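Local coordinates for protein DNA polymerase sliding clamp 3 (PDB 3AIZ) that forms a subunit of the DNA-encircling ring that serves as a moving platform, tethering the replicative polymerase and other proteins to DNA, at residues 7-12 with 208-213; 164-169 with 173-178; 195-200 with 223-228. All coordinates share one frame; numbering follows the deposited sequence.

Contact 1 (7-12 with 208-213); sequences DADAFS and MRKPSD
Asp-9 holds CG anti to its own backbone N (chi1 -174°), which carries the carboxylate out along the flank of helix 8-18, and Lys-210 comes to meet it with a chain that is straight at chi2 but bends at chi3 and chi4 (54° and 58°). That double bend brings the ammonium back to the helix, where Lys-210 NZ forms a salt bridge of 3.3 Å with Asp-9 OD2. Lys-83 makes a second salt bridge to OD2, so two lysines share one carboxylate oxygen, a setting that probably keeps Asp-9 ionised. Beside this salt bridge the backbones come together, with Ala-10 CA 4.7 Å from Pro-211 CA. The contact thus joins the first helix of the N-terminal PCNA domain to the C-terminal domain's loop between helix 199-203 and strand 214-220; as in other PCNA rings, helices of both domains probably line the DNA channel. Ala-10 CB sits 3.9 Å from Pro-211 CA, and the proline ring lies against the Ala-10 carbonyl oxygen with CG nearest. The ring also packs on Tyr-13 and Ile-14, further along the same helix. The same loop is also tied to helix 136-149, where Arg-209 forms salt bridges with Asp-141 and Asp-144.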
ATOM      1  N   ASP C   7      -1.032  30.253  20.986  1.00 51.91           N
ATOM      2  CA  ASP C   7      -1.162  29.202  19.983  1.00 49.82           C
ATOM      3  C   ASP C   7      -0.190  29.449  18.836  1.00 51.21           C
ATOM      4  O   ASP C   7      -0.599  29.805  17.730  1.00 50.95           O
ATOM      5  CB  ASP C   7      -2.597  29.127  19.457  1.00 50.14           C
ATOM      6  CG  ASP C   7      -2.823  27.934  18.542  1.00 56.15           C
ATOM      7  OD1 ASP C   7      -1.855  27.191  18.274  1.00 52.15           O
ATOM      8  OD2 ASP C   7      -3.972  27.739  18.091  1.00 58.31           O
ATOM      9  N   ALA C   8       1.095  29.256  19.107  1.00 49.08           N
ATOM     10  CA  ALA C   8       2.140  29.538  18.129  1.00 45.71           C
ATOM     11  C   ALA C   8       2.158  28.519  16.995  1.00 43.57           C
ATOM     12  O   ALA C   8       2.761  28.758  15.949  1.00 43.85           O
ATOM     13  CB  ALA C   8       3.500  29.601  18.809  1.00 46.79           C
ATOM     14  N   ASP C   9       1.498  27.385  17.204  1.00 46.62           N
ATOM     15  CA  ASP C   9       1.443  26.342  16.185  1.00 48.97           C
ATOM     16  C   ASP C   9       0.673  26.828  14.962  1.00 48.89           C
ATOM     17  O   ASP C   9       1.149  26.727  13.831  1.00 45.40           O
ATOM     18  CB  ASP C   9       0.796  25.072  16.741  1.00 51.86           C
ATOM     19  CG  ASP C   9       0.858  23.911  15.765  1.00 58.28           C
ATOM     20  OD1 ASP C   9       1.889  23.767  15.075  1.00 55.15           O
ATOM     21  OD2 ASP C   9      -0.121  23.140  15.691  1.00 62.48           O
ATOM     22  N   ALA C  10      -0.524  27.354  15.197  1.00 50.44           N
ATOM     23  CA  ALA C  10      -1.339  27.900  14.122  1.00 46.17           C
ATOM     24  C   ALA C  10      -0.688  29.163  13.575  1.00 43.00           C
ATOM     25  O   ALA C  10      -0.593  29.353  12.363  1.00 40.76           O
ATOM     26  CB  ALA C  10      -2.744  28.197  14.622  1.00 43.18           C
ATOM     27  N   PHE C  11      -0.232  30.015  14.486  1.00 41.89           N
ATOM     28  CA  PHE C  11       0.412  31.273  14.128  1.00 39.65           C
ATOM     29  C   PHE C  11       1.518  31.082  13.091  1.00 40.06           C
ATOM     30  O   PHE C  11       1.691  31.910  12.199  1.00 41.57           O
ATOM     31  CB  PHE C  11       0.976  31.947  15.381  1.00 40.27           C
ATOM     32  CG  PHE C  11       1.612  33.282  15.123  1.00 40.11           C
ATOM     33  CD1 PHE C  11       0.853  34.440  15.133  1.00 39.07           C
ATOM     34  CD2 PHE C  11       2.972  33.381  14.881  1.00 39.95           C
ATOM     35  CE1 PHE C  11       1.437  35.669  14.902  1.00 39.08           C
ATOM     36  CE2 PHE C  11       3.561  34.609  14.649  1.00 39.78           C
ATOM     37  CZ  PHE C  11       2.792  35.754  14.660  1.00 38.04           C
ATOM     38  N   SER C  12       2.259  29.986  13.209  1.00 39.68           N
ATOM     39  CA  SER C  12       3.384  29.734  12.315  1.00 39.10           C
ATOM     40  C   SER C  12       2.934  29.477  10.880  1.00 38.94           C
ATOM     41  O   SER C  12       3.638  29.821   9.930  1.00 40.31           O
ATOM     42  CB  SER C  12       4.222  28.558  12.821  1.00 42.34           C
ATOM     43  OG  SER C  12       3.483  27.351  12.787  1.00 47.79           O
ATOM     44  N   MET C 208      -3.551  27.918   5.324  1.00 35.17           N
ATOM     45  CA  MET C 208      -4.209  28.826   6.257  1.00 33.30           C
ATOM     46  C   MET C 208      -5.252  28.064   7.067  1.00 32.93           C
ATOM     47  O   MET C 208      -5.930  28.634   7.923  1.00 31.60           O
ATOM     48  CB  MET C 208      -4.870  29.988   5.511  1.00 30.20           C
ATOM     49  CG  MET C 208      -3.898  31.011   4.942  1.00 32.00           C
ATOM     50  SD  MET C 208      -3.020  31.941   6.217  1.00 36.26           S
ATOM     51  CE  MET C 208      -4.393  32.577   7.176  1.00 28.03           C
ATOM     52  N   ARG C 209      -5.368  26.770   6.784  1.00 34.02           N
ATOM     53  CA  ARG C 209      -6.332  25.896   7.447  1.00 35.85           C
ATOM     54  C   ARG C 209      -6.393  26.100   8.959  1.00 35.80           C
ATOM     55  O   ARG C 209      -7.426  26.497   9.497  1.00 38.31           O
ATOM     56  CB  ARG C 209      -6.008  24.433   7.141  1.00 37.93           C
ATOM     57  CG  ARG C 209      -6.822  23.430   7.943  1.00 43.17           C
ATOM     58  CD  ARG C 209      -6.334  22.014   7.687  1.00 46.25           C
ATOM     59  NE  ARG C 209      -6.187  21.757   6.257  1.00 52.23           N
ATOM     60  CZ  ARG C 209      -7.166  21.320   5.473  1.00 51.42           C
ATOM     61  NH1 ARG C 209      -6.944  21.120   4.180  1.00 45.23           N
ATOM     62  NH2 ARG C 209      -8.369  21.084   5.983  1.00 46.69           N
ATOM     63  N   LYS C 210      -5.286  25.819   9.636  1.00 34.88           N
ATOM     64  CA  LYS C 210      -5.239  25.889  11.094  1.00 37.15           C
ATOM     65  C   LYS C 210      -5.559  27.274  11.666  1.00 36.46           C
ATOM     66  O   LYS C 210      -6.459  27.408  12.497  1.00 36.29           O
ATOM     67  CB  LYS C 210      -3.888  25.393  11.617  1.00 42.30           C
ATOM     68  CG  LYS C 210      -3.628  23.917  11.362  1.00 44.00           C
ATOM     69  CD  LYS C 210      -2.259  23.503  11.877  1.00 49.44           C
ATOM     70  CE  LYS C 210      -2.080  23.883  13.339  1.00 52.18           C
ATOM     71  NZ  LYS C 210      -3.120  23.265  14.208  1.00 53.91           N
ATOM     72  N   PRO C 211      -4.824  28.311  11.225  1.00 35.45           N
ATOM     73  CA  PRO C 211      -4.987  29.651  11.801  1.00 33.72           C
ATOM     74  C   PRO C 211      -6.376  30.241  11.572  1.00 32.52           C
ATOM     75  O   PRO C 211      -6.911  30.903  12.459  1.00 32.17           O
ATOM     76  CB  PRO C 211      -3.946  30.488  11.048  1.00 31.38           C
ATOM     77  CG  PRO C 211      -2.993  29.506  10.473  1.00 37.06           C
ATOM     78  CD  PRO C 211      -3.801  28.293  10.168  1.00 36.24           C
ATOM     79  N   SER C 212      -6.947  30.004  10.395  1.00 31.44           N
ATOM     80  CA  SER C 212      -8.196  30.650  10.007  1.00 34.81           C
ATOM     81  C   SER C 212      -9.424  29.789  10.298  1.00 33.30           C
ATOM     82  O   SER C 212      -9.473  28.616   9.932  1.00 34.37           O
ATOM     83  CB  SER C 212      -8.157  31.029   8.522  1.00 34.17           C
ATOM     84  OG  SER C 212      -9.301  31.778   8.150  1.00 30.46           O
ATOM     85  N   ASP C 213     -10.413  30.386  10.958  1.00 32.39           N
ATOM     86  CA  ASP C 213     -11.665  29.697  11.253  1.00 34.94           C
ATOM     87  C   ASP C 213     -12.593  29.689  10.038  1.00 37.79           C
ATOM     88  O   ASP C 213     -12.982  28.627   9.551  1.00 38.01           O
ATOM     89  CB  ASP C 213     -12.361  30.329  12.464  1.00 39.02           C
ATOM     90  CG  ASP C 213     -12.329  31.853  12.435  1.00 49.05           C
ATOM     91  OD1 ASP C 213     -13.143  32.463  11.704  1.00 37.88           O
ATOM     92  OD2 ASP C 213     -11.489  32.441  13.152  1.00 49.11           O
TER

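Contact 2 (164-169 with 173-178); sequences YLSANS and SSTIEL
Leu-165 and Ile-176 face each other as an antiparallel hydrogen-bonded pair, and their two backbone bonds fix the register of the hairpin formed by strands 162-168 and 172-178. Leu-165 N reaches Ile-176 O at 3.0 Å, and Ile-176 N returns to Leu-165 O at 2.9 Å. The next such pair is less even: Ala-167 N to Ser-174 O measures 2.9 Å, whereas Ser-174 N to Ala-167 O stretches to 3.3 Å. One face carries Leu-165, Ala-167, Ser-174 and Ile-176, and the end of Leu-178 reaches Leu-165 there. Packing is tight at the buried Leu-165, Ala-167 and Leu-178: Leu-165 CG meets Leu-178 CD1 at 4.0 Å, and Ile-142 and Ile-146 of helix 136-149 close over this side. The opposite face is more polar and looser; most of its side chains are partly exposed, though Arg-110 of the PCNA2 chain packs on Tyr-164 and Thr-175. Ser-166 and Thr-175 both set their hydroxyls beside the backbone N (chi1 -60° and -54°), and the two oxygens, Ser-166 OG and Thr-175 OG1, hydrogen-bond at 2.7 Å. Towards one end of this face Tyr-164 and Glu-177 run side by side in the same direction, with Tyr-164 CE2 3.7 Å from Glu-177 CG and the ring and carboxylate planes 49° apart. At the other end Asn-168 OD1 lies near Ser-173 CB, while its ND2 bonds to Thr-155 OG1. Strand 172-178 is the edge of its sheet within this chain, and Ser-173, Ser-174 and Thr-175 pair antiparallel with a strand of the PCNA2 chain. Ser-173 and Ser-174 point to opposite faces, and their hydroxyls bond to Asn-112 and Ser-111 of that chain, so the subunit joint is held by hydroxyls on both faces as well as by backbone pairing.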
ATOM      1  N   TYR C 164     -19.181  27.628  -7.765  1.00 32.83           N
ATOM      2  CA  TYR C 164     -18.678  26.501  -8.537  1.00 30.99           C
ATOM      3  C   TYR C 164     -17.204  26.684  -8.875  1.00 31.26           C
ATOM      4  O   TYR C 164     -16.843  27.573  -9.645  1.00 34.58           O
ATOM      5  CB  TYR C 164     -19.488  26.330  -9.823  1.00 33.98           C
ATOM      6  CG  TYR C 164     -20.946  26.010  -9.595  1.00 37.61           C
ATOM      7  CD1 TYR C 164     -21.914  27.005  -9.653  1.00 37.71           C
ATOM      8  CD2 TYR C 164     -21.358  24.711  -9.324  1.00 37.84           C
ATOM      9  CE1 TYR C 164     -23.250  26.715  -9.448  1.00 36.65           C
ATOM     10  CE2 TYR C 164     -22.691  24.413  -9.117  1.00 40.01           C
ATOM     11  CZ  TYR C 164     -23.632  25.418  -9.180  1.00 40.39           C
ATOM     12  OH  TYR C 164     -24.959  25.124  -8.974  1.00 45.66           O
ATOM     13  N   LEU C 165     -16.356  25.839  -8.300  1.00 30.32           N
ATOM     14  CA  LEU C 165     -14.926  25.889  -8.578  1.00 29.40           C
ATOM     15  C   LEU C 165     -14.552  24.847  -9.623  1.00 30.80           C
ATOM     16  O   LEU C 165     -14.669  23.647  -9.383  1.00 32.66           O
ATOM     17  CB  LEU C 165     -14.119  25.660  -7.300  1.00 27.55           C
ATOM     18  CG  LEU C 165     -14.498  26.529  -6.102  1.00 27.98           C
ATOM     19  CD1 LEU C 165     -13.528  26.297  -4.958  1.00 32.60           C
ATOM     20  CD2 LEU C 165     -14.525  27.995  -6.492  1.00 27.39           C
ATOM     21  N   SER C 166     -14.102  25.309 -10.783  1.00 33.35           N
ATOM     22  CA  SER C 166     -13.730  24.408 -11.865  1.00 30.91           C
ATOM     23  C   SER C 166     -12.224  24.394 -12.089  1.00 33.14           C
ATOM     24  O   SER C 166     -11.656  25.358 -12.600  1.00 34.56           O
ATOM     25  CB  SER C 166     -14.444  24.803 -13.159  1.00 34.39           C
ATOM     26  OG  SER C 166     -15.849  24.740 -13.005  1.00 34.24           O
ATOM     27  N   ALA C 167     -11.584  23.296 -11.701  1.00 35.86           N
ATOM     28  CA  ALA C 167     -10.163  23.107 -11.957  1.00 35.80           C
ATOM     29  C   ALA C 167      -9.932  22.886 -13.448  1.00 35.04           C
ATOM     30  O   ALA C 167     -10.070  21.771 -13.948  1.00 38.06           O
ATOM     31  CB  ALA C 167      -9.632  21.933 -11.155  1.00 35.08           C
ATOM     32  N   ASN C 168      -9.581  23.956 -14.152  1.00 36.16           N
ATOM     33  CA  ASN C 168      -9.431  23.911 -15.601  1.00 38.37           C
ATOM     34  C   ASN C 168      -8.109  23.312 -16.055  1.00 44.73           C
ATOM     35  O   ASN C 168      -7.079  23.984 -16.059  1.00 46.33           O
ATOM     36  CB  ASN C 168      -9.587  25.309 -16.194  1.00 37.77           C
ATOM     37  CG  ASN C 168     -10.894  25.956 -15.808  1.00 39.15           C
ATOM     38  OD1 ASN C 168     -11.966  25.386 -16.013  1.00 39.14           O
ATOM     39  ND2 ASN C 168     -10.813  27.153 -15.241  1.00 38.39           N
ATOM     40  N   SER C 169      -8.147  22.044 -16.443  1.00 53.50           N
ATOM     41  CA  SER C 169      -6.980  21.384 -17.006  1.00 50.50           C
ATOM     42  C   SER C 169      -6.841  21.793 -18.465  1.00 54.96           C
ATOM     43  O   SER C 169      -7.292  22.868 -18.862  1.00 57.85           O
ATOM     44  CB  SER C 169      -7.126  19.869 -16.893  1.00 55.44           C
ATOM     45  OG  SER C 169      -7.480  19.494 -15.572  1.00 58.36           O
ATOM     46  N   SER C 173     -11.924  19.827 -17.579  1.00 40.23           N
ATOM     47  CA  SER C 173     -12.002  20.413 -16.244  1.00 40.13           C
ATOM     48  C   SER C 173     -12.854  19.578 -15.291  1.00 36.66           C
ATOM     49  O   SER C 173     -13.673  18.767 -15.720  1.00 37.76           O
ATOM     50  CB  SER C 173     -12.556  21.837 -16.316  1.00 40.26           C
ATOM     51  OG  SER C 173     -13.899  21.839 -16.768  1.00 39.86           O
ATOM     52  N   SER C 174     -12.649  19.787 -13.994  1.00 34.33           N
ATOM     53  CA  SER C 174     -13.453  19.137 -12.966  1.00 34.31           C
ATOM     54  C   SER C 174     -14.015  20.188 -12.015  1.00 31.88           C
ATOM     55  O   SER C 174     -13.275  21.008 -11.478  1.00 32.27           O
ATOM     56  CB  SER C 174     -12.621  18.111 -12.194  1.00 36.65           C
ATOM     57  OG  SER C 174     -12.182  17.064 -13.043  1.00 40.35           O
ATOM     58  N   THR C 175     -15.327  20.157 -11.808  1.00 34.24           N
ATOM     59  CA  THR C 175     -16.002  21.186 -11.029  1.00 31.61           C
ATOM     60  C   THR C 175     -16.498  20.668  -9.685  1.00 30.07           C
ATOM     61  O   THR C 175     -16.930  19.524  -9.569  1.00 32.53           O
ATOM     62  CB  THR C 175     -17.201  21.771 -11.801  1.00 31.32           C
ATOM     63  OG1 THR C 175     -16.767  22.224 -13.088  1.00 34.35           O
ATOM     64  CG2 THR C 175     -17.818  22.930 -11.036  1.00 31.82           C
ATOM     65  N   ILE C 176     -16.431  21.523  -8.670  1.00 31.03           N
ATOM     66  CA  ILE C 176     -16.952  21.198  -7.352  1.00 31.28           C
ATOM     67  C   ILE C 176     -17.943  22.268  -6.912  1.00 32.42           C
ATOM     68  O   ILE C 176     -17.645  23.460  -6.964  1.00 33.05           O
ATOM     69  CB  ILE C 176     -15.825  21.085  -6.309  1.00 32.89           C
ATOM     70  CG1 ILE C 176     -14.755  20.100  -6.791  1.00 37.07           C
ATOM     71  CG2 ILE C 176     -16.388  20.659  -4.961  1.00 28.82           C
ATOM     72  CD1 ILE C 176     -13.636  19.868  -5.797  1.00 41.96           C
ATOM     73  N   GLU C 177     -19.124  21.838  -6.487  1.00 34.34           N
ATOM     74  CA  GLU C 177     -20.167  22.763  -6.062  1.00 35.28           C
ATOM     75  C   GLU C 177     -20.095  23.052  -4.567  1.00 38.51           C
ATOM     76  O   GLU C 177     -20.015  22.134  -3.751  1.00 41.10           O
ATOM     77  CB  GLU C 177     -21.547  22.207  -6.411  1.00 37.22           C
ATOM     78  CG  GLU C 177     -22.700  22.959  -5.766  1.00 39.05           C
ATOM     79  CD  GLU C 177     -24.031  22.252  -5.942  1.00 46.89           C
ATOM     80  OE1 GLU C 177     -24.096  21.286  -6.732  1.00 45.65           O
ATOM     81  OE2 GLU C 177     -25.012  22.662  -5.285  1.00 49.08           O
ATOM     82  N   LEU C 178     -20.122  24.333  -4.218  1.00 36.63           N
ATOM     83  CA  LEU C 178     -20.212  24.749  -2.825  1.00 36.10           C
ATOM     84  C   LEU C 178     -21.490  25.550  -2.631  1.00 36.68           C
ATOM     85  O   LEU C 178     -21.793  26.446  -3.417  1.00 36.53           O
ATOM     86  CB  LEU C 178     -19.005  25.597  -2.420  1.00 37.64           C
ATOM     87  CG  LEU C 178     -17.621  24.948  -2.374  1.00 37.16           C
ATOM     88  CD1 LEU C 178     -17.100  24.671  -3.774  1.00 36.66           C
ATOM     89  CD2 LEU C 178     -16.657  25.847  -1.620  1.00 38.43           C
TER

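Contact 3 (195-200 with 223-228); sequences SVYGLE and IPLKLR
Tyr-197 spans the contact with its whole ring, engaging Ile-223 through its hydroxyl and Leu-225 through one face. The hydroxyl donates to Ile-223 O, with Tyr-197 OH 2.8 Å from that oxygen; it arrives nearly along the C=O axis, and the acceptor lies at the ring edge, in plane. Leu-225 CB stands over the ring centre, 3.4 Å from the centroid and 12° off the normal, a CH-pi contact. Leu-225 N lies on the same side of the ring as CB, above the plane and outside the CE1-CZ edge. The tyrosine gets there with CG beside its backbone N (chi1 -56°), and so reaches from one sheet of the C-terminal PCNA domain to the other: strand 193-198 is the edge, within this chain, of the four-stranded sheet, and strand 223-231 runs inside the large sheet that continues into the N-terminal domain. The axes of the two short strand segments are 8.1 Å apart at closest and inclined by 66°, so the strands do not pair, and the Tyr-197 side chain makes the link. Phe-219 touches both Tyr-197 and Leu-225, and Phe-156 packs on Leu-225. Further out, backbone bonds tie Tyr-197 to Ile-154 and Leu-225 to Ile-241, while Ser-195 OG is bonded to Gly-220 O.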
ATOM      1  N   SER C 195     -15.253  34.366 -13.255  1.00 33.82           N
ATOM      2  CA  SER C 195     -13.940  34.755 -13.752  1.00 36.04           C
ATOM      3  C   SER C 195     -12.934  33.649 -13.466  1.00 34.91           C
ATOM      4  O   SER C 195     -13.195  32.758 -12.658  1.00 34.24           O
ATOM      5  CB  SER C 195     -13.484  36.073 -13.126  1.00 36.13           C
ATOM      6  OG  SER C 195     -13.447  35.980 -11.715  1.00 37.36           O
ATOM      7  N   VAL C 196     -11.786  33.711 -14.131  1.00 35.17           N
ATOM      8  CA  VAL C 196     -10.776  32.668 -14.002  1.00 36.89           C
ATOM      9  C   VAL C 196      -9.536  33.183 -13.277  1.00 37.54           C
ATOM     10  O   VAL C 196      -9.132  34.328 -13.463  1.00 42.08           O
ATOM     11  CB  VAL C 196     -10.368  32.122 -15.382  1.00 38.36           C
ATOM     12  CG1 VAL C 196      -9.407  30.956 -15.227  1.00 37.52           C
ATOM     13  CG2 VAL C 196     -11.599  31.701 -16.166  1.00 32.38           C
ATOM     14  N   TYR C 197      -8.938  32.331 -12.450  1.00 38.81           N
ATOM     15  CA  TYR C 197      -7.741  32.702 -11.704  1.00 37.71           C
ATOM     16  C   TYR C 197      -6.695  31.594 -11.746  1.00 38.18           C
ATOM     17  O   TYR C 197      -7.024  30.426 -11.950  1.00 39.43           O
ATOM     18  CB  TYR C 197      -8.096  33.032 -10.254  1.00 33.69           C
ATOM     19  CG  TYR C 197      -9.143  34.111 -10.122  1.00 33.08           C
ATOM     20  CD1 TYR C 197      -8.804  35.452 -10.245  1.00 34.25           C
ATOM     21  CD2 TYR C 197     -10.470  33.791  -9.881  1.00 31.71           C
ATOM     22  CE1 TYR C 197      -9.759  36.442 -10.131  1.00 35.05           C
ATOM     23  CE2 TYR C 197     -11.431  34.773  -9.762  1.00 32.33           C
ATOM     24  CZ  TYR C 197     -11.071  36.096  -9.889  1.00 32.69           C
ATOM     25  OH  TYR C 197     -12.025  37.079  -9.771  1.00 34.63           O
ATOM     26  N   GLY C 198      -5.433  31.967 -11.555  1.00 37.59           N
ATOM     27  CA  GLY C 198      -4.347  31.005 -11.550  1.00 35.78           C
ATOM     28  C   GLY C 198      -4.532  29.963 -10.465  1.00 36.52           C
ATOM     29  O   GLY C 198      -4.791  30.297  -9.309  1.00 34.47           O
ATOM     30  N   LEU C 199      -4.396  28.696 -10.838  1.00 38.36           N
ATOM     31  CA  LEU C 199      -4.616  27.599  -9.903  1.00 38.16           C
ATOM     32  C   LEU C 199      -3.617  27.617  -8.747  1.00 35.59           C
ATOM     33  O   LEU C 199      -4.007  27.539  -7.583  1.00 35.79           O
ATOM     34  CB  LEU C 199      -4.579  26.252 -10.635  1.00 39.82           C
ATOM     35  CG  LEU C 199      -4.907  24.991  -9.829  1.00 39.23           C
ATOM     36  CD1 LEU C 199      -5.466  23.906 -10.737  1.00 41.45           C
ATOM     37  CD2 LEU C 199      -3.689  24.487  -9.070  1.00 34.53           C
ATOM     38  N   GLU C 200      -2.332  27.727  -9.070  1.00 32.97           N
ATOM     39  CA  GLU C 200      -1.287  27.675  -8.051  1.00 39.82           C
ATOM     40  C   GLU C 200      -1.450  28.747  -6.974  1.00 39.06           C
ATOM     41  O   GLU C 200      -1.214  28.490  -5.794  1.00 36.10           O
ATOM     42  CB  GLU C 200       0.102  27.774  -8.690  1.00 43.40           C
ATOM     43  CG  GLU C 200       0.300  28.993  -9.575  1.00 51.35           C
ATOM     44  CD  GLU C 200       1.726  29.123 -10.074  1.00 56.56           C
ATOM     45  OE1 GLU C 200       1.912  29.462 -11.263  1.00 55.16           O
ATOM     46  OE2 GLU C 200       2.660  28.882  -9.279  1.00 54.25           O
ATOM     47  N   ILE C 223     -12.025  41.437 -12.290  1.00 41.51           N
ATOM     48  CA  ILE C 223     -11.523  41.970 -11.025  1.00 40.14           C
ATOM     49  C   ILE C 223     -10.888  40.861 -10.195  1.00 39.51           C
ATOM     50  O   ILE C 223     -11.234  39.690 -10.348  1.00 39.48           O
ATOM     51  CB  ILE C 223     -12.625  42.682 -10.208  1.00 40.32           C
ATOM     52  CG1 ILE C 223     -13.602  41.669  -9.611  1.00 38.86           C
ATOM     53  CG2 ILE C 223     -13.348  43.710 -11.066  1.00 41.37           C
ATOM     54  CD1 ILE C 223     -14.619  42.290  -8.679  1.00 35.54           C
ATOM     55  N   PRO C 224      -9.945  41.227  -9.314  1.00 40.94           N
ATOM     56  CA  PRO C 224      -9.191  40.249  -8.522  1.00 35.76           C
ATOM     57  C   PRO C 224     -10.082  39.394  -7.629  1.00 33.60           C
ATOM     58  O   PRO C 224     -11.153  39.833  -7.213  1.00 34.17           O
ATOM     59  CB  PRO C 224      -8.283  41.126  -7.652  1.00 36.14           C
ATOM     60  CG  PRO C 224      -8.187  42.423  -8.379  1.00 43.04           C
ATOM     61  CD  PRO C 224      -9.520  42.610  -9.033  1.00 40.98           C
ATOM     62  N   LEU C 225      -9.632  38.176  -7.348  1.00 33.23           N
ATOM     63  CA  LEU C 225     -10.286  37.316  -6.373  1.00 29.64           C
ATOM     64  C   LEU C 225      -9.771  37.667  -4.987  1.00 30.83           C
ATOM     65  O   LEU C 225      -8.564  37.660  -4.752  1.00 32.83           O
ATOM     66  CB  LEU C 225      -9.985  35.847  -6.675  1.00 31.10           C
ATOM     67  CG  LEU C 225     -10.182  34.848  -5.527  1.00 31.78           C
ATOM     68  CD1 LEU C 225     -11.637  34.803  -5.082  1.00 31.23           C
ATOM     69  CD2 LEU C 225      -9.700  33.463  -5.928  1.00 29.17           C
ATOM     70  N   LYS C 226     -10.679  37.981  -4.069  1.00 26.43           N
ATOM     71  CA  LYS C 226     -10.272  38.284  -2.705  1.00 29.06           C
ATOM     72  C   LYS C 226     -10.605  37.152  -1.744  1.00 30.64           C
ATOM     73  O   LYS C 226     -11.762  36.966  -1.367  1.00 30.39           O
ATOM     74  CB  LYS C 226     -10.901  39.586  -2.205  1.00 29.11           C
ATOM     75  CG  LYS C 226     -10.398  39.993  -0.828  1.00 29.10           C
ATOM     76  CD  LYS C 226     -11.165  41.173  -0.256  1.00 32.73           C
ATOM     77  CE  LYS C 226     -10.656  41.514   1.137  1.00 30.37           C
ATOM     78  NZ  LYS C 226     -11.513  42.513   1.824  1.00 30.83           N
ATOM     79  N   LEU C 227      -9.583  36.399  -1.352  1.00 27.59           N
ATOM     80  CA  LEU C 227      -9.737  35.391  -0.317  1.00 25.51           C
ATOM     81  C   LEU C 227      -9.336  35.990   1.021  1.00 28.51           C
ATOM     82  O   LEU C 227      -8.159  36.263   1.261  1.00 29.68           O
ATOM     83  CB  LEU C 227      -8.877  34.165  -0.618  1.00 25.63           C
ATOM     84  CG  LEU C 227      -9.195  33.380  -1.890  1.00 25.97           C
ATOM     85  CD1 LEU C 227      -8.152  32.299  -2.123  1.00 25.95           C
ATOM     86  CD2 LEU C 227     -10.591  32.782  -1.819  1.00 27.51           C
ATOM     87  N   ARG C 228     -10.317  36.213   1.887  1.00 27.05           N
ATOM     88  CA  ARG C 228     -10.036  36.717   3.222  1.00 27.00           C
ATOM     89  C   ARG C 228     -10.151  35.603   4.243  1.00 30.56           C
ATOM     90  O   ARG C 228     -11.252  35.184   4.595  1.00 33.56           O
ATOM     91  CB  ARG C 228     -10.982  37.858   3.599  1.00 31.21           C
ATOM     92  CG  ARG C 228     -11.079  38.081   5.101  1.00 29.95           C
ATOM     93  CD  ARG C 228     -11.776  39.382   5.442  1.00 32.40           C
ATOM     94  NE  ARG C 228     -10.992  40.540   5.025  1.00 33.91           N
ATOM     95  CZ  ARG C 228     -11.192  41.774   5.472  1.00 34.96           C
ATOM     96  NH1 ARG C 228     -12.149  42.008   6.360  1.00 33.02           N
ATOM     97  NH2 ARG C 228     -10.432  42.772   5.041  1.00 30.96           N
TER

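Contacts 2 and 3 are neighbours in the C-terminal domain: their centres are 13 Å apart, and Asn-168 ND2 packs on Val-196 CG1 at 4.1 Å. Both involve the same four-stranded sheet, through its 172-178 and 193-198 edges. Contact 1 lies on the other side of the chain's centre from contact 3, with 22 Å between their centres and about 5 Å between nearest atoms, and 27 Å from contact 2, centre to centre; it alone of the three bridges the two domains. Helix 136-149 touches all three contacts, meeting contact 3 through Phe-139 on Leu-227 and Ile-146 on Leu-199. Contact 2 alone reaches another subunit, whereas contacts 1 and 3 stay within the chain.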